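Local coordinates for N-acetyltransferase family protein (PDB 3LNB) that transfers an acetyl group from acetyl-coenzyme A to the nitrogen of arylamines and inactivates the antibiotic sulfamethoxazole, at residues A[84-87]-A[88-92]. The protein carries 1 engineered substitution. Sequence-based numbering, arbitrary orientation.
Sequences NNLV and EKLLI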
loop_
_atom_site.group_PDB
_atom_site.type_symbol
_atom_site.label_atom_id
_atom_site.label_comp_id
_atom_site.label_asym_id
_atom_site.label_seq_id
_atom_site.Cartn_x
_atom_site.Cartn_y
_atom_site.Cartn_z
ATOM N N ASN A 84 -2.494 7.090 -16.320
ATOM C CA ASN A 84 -3.436 8.188 -16.347
ATOM C C ASN A 84 -4.562 8.048 -15.325
ATOM O O ASN A 84 -4.863 8.998 -14.609
ATOM C CB ASN A 84 -4.043 8.330 -17.743
ATOM C CG ASN A 84 -5.268 9.195 -17.739
ATOM O OD1 ASN A 84 -5.175 10.425 -17.731
ATOM N ND2 ASN A 84 -6.437 8.563 -17.703
ATOM N N ASN A 85 -5.186 6.871 -15.268
ATOM C CA ASN A 85 -6.278 6.636 -14.325
ATOM C C ASN A 85 -5.804 6.755 -12.880
ATOM O O ASN A 85 -6.538 7.219 -12.010
ATOM C CB ASN A 85 -6.908 5.258 -14.560
ATOM C CG ASN A 85 -7.747 5.219 -15.827
ATOM O OD1 ASN A 85 -8.165 6.264 -16.327
ATOM N ND2 ASN A 85 -8.012 4.019 -16.341
ATOM N N LEU A 86 -4.571 6.335 -12.630
ATOM C CA LEU A 86 -4.003 6.422 -11.297
ATOM C C LEU A 86 -3.752 7.886 -10.945
ATOM O O LEU A 86 -4.077 8.328 -9.846
ATOM C CB LEU A 86 -2.704 5.617 -11.226
ATOM C CG LEU A 86 -2.935 4.102 -11.278
ATOM C CD1 LEU A 86 -1.621 3.385 -11.450
ATOM C CD2 LEU A 86 -3.634 3.652 -10.011
ATOM N N VAL A 87 -3.177 8.637 -11.878
ATOM C CA VAL A 87 -2.920 10.056 -11.638
ATOM C C VAL A 87 -4.248 10.778 -11.390
ATOM O O VAL A 87 -4.359 11.602 -10.484
ATOM C CB VAL A 87 -2.199 10.719 -12.847
ATOM C CG1 VAL A 87 -2.116 12.234 -12.643
ATOM C CG2 VAL A 87 -0.794 10.129 -13.010
ATOM N N GLU A 88 -5.260 10.453 -12.189
ATOM C CA GLU A 88 -6.568 11.088 -12.045
ATOM C C GLU A 88 -7.207 10.804 -10.689
ATOM O O GLU A 88 -7.646 11.717 -9.994
ATOM C CB GLU A 88 -7.517 10.611 -13.139
ATOM C CG GLU A 88 -8.816 11.404 -13.201
ATOM C CD GLU A 88 -8.561 12.878 -13.460
ATOM O OE1 GLU A 88 -7.700 13.182 -14.316
ATOM O OE2 GLU A 88 -9.218 13.731 -12.819
ATOM N N LYS A 89 -7.251 9.531 -10.311
ATOM C CA LYS A 89 -7.872 9.151 -9.050
ATOM C C LYS A 89 -7.102 9.532 -7.788
ATOM O O LYS A 89 -7.597 10.319 -6.982
ATOM C CB LYS A 89 -8.156 7.643 -9.027
ATOM C CG LYS A 89 -8.840 7.161 -7.755
ATOM C CD LYS A 89 -9.039 5.650 -7.749
ATOM C CE LYS A 89 -9.598 5.188 -6.395
ATOM N NZ LYS A 89 -9.683 3.709 -6.264
ATOM N N LEU A 90 -5.901 8.983 -7.622
ATOM C CA LEU A 90 -5.108 9.236 -6.421
ATOM C C LEU A 90 -4.448 10.593 -6.258
ATOM O O LEU A 90 -4.201 11.025 -5.132
ATOM C CB LEU A 90 -4.035 8.162 -6.253
ATOM C CG LEU A 90 -4.497 6.790 -5.772
ATOM C CD1 LEU A 90 -5.286 6.111 -6.862
ATOM C CD2 LEU A 90 -3.286 5.955 -5.392
ATOM N N LEU A 91 -4.138 11.262 -7.359
ATOM C CA LEU A 91 -3.494 12.556 -7.237
ATOM C C LEU A 91 -4.461 13.715 -7.437
ATOM O O LEU A 91 -4.689 14.499 -6.520
ATOM C CB LEU A 91 -2.323 12.659 -8.222
ATOM C CG LEU A 91 -1.292 11.530 -8.103
ATOM C CD1 LEU A 91 -0.125 11.785 -9.043
ATOM C CD2 LEU A 91 -0.803 11.423 -6.667
ATOM N N ILE A 92 -5.042 13.812 -8.629
ATOM C CA ILE A 92 -5.965 14.898 -8.939
ATOM C C ILE A 92 -7.252 14.938 -8.111
ATOM O O ILE A 92 -7.598 15.981 -7.554
ATOM C CB ILE A 92 -6.308 14.883 -10.440
ATOM C CG1 ILE A 92 -5.035 15.158 -11.247
ATOM C CG2 ILE A 92 -7.389 15.918 -10.758
ATOM C CD1 ILE A 92 -5.194 14.917 -12.726
#
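Val87 O takes two backbone N-H groups at once, from Leu91 and Ile92, where the alpha-helix 83-92 widens into a pi-type turn in its last turn. The bond from Ile92 N is the straighter one, 3.0 Å to Val87 O with 171° at the hydrogen, and it arrives nearly in line with the carbonyl. Leu91 N, 3.2 Å from Val87 O, comes from above the carbonyl plane and makes a more bent bond of 138°. Upstream the pattern is plain i to i+4: Asn84 O, Asn85 O and Leu86 O accept from Glu88 N, Lys89 N and Leu90 N, the last pair at 2.9 Å.

Asn85 and Lys89 find their main polar partners off the helix. Asn85 ND2 donates to Asn80 O, while Asn85 OD1 receives a weak bond from Asn84 ND2, at 3.2 Å, and another weak one from Lys79 NZ. Lys89, fully extended with CG anti to the backbone N (chi1 -179°), carries NZ to salt bridges with Glu101 and Asp72. Leu86 CD2 lies 4.3 Å from Leu90 CD1, and both leucines pack on helix 99-112, which begins at the presumed catalytic Cys99; Val87 and Leu91 face helix 34-42. Val87 CG1 is turned beside its own carbonyl carbon, where it meets both Leu91 CD1 and Ile92 CD1, each at 4.1 Å.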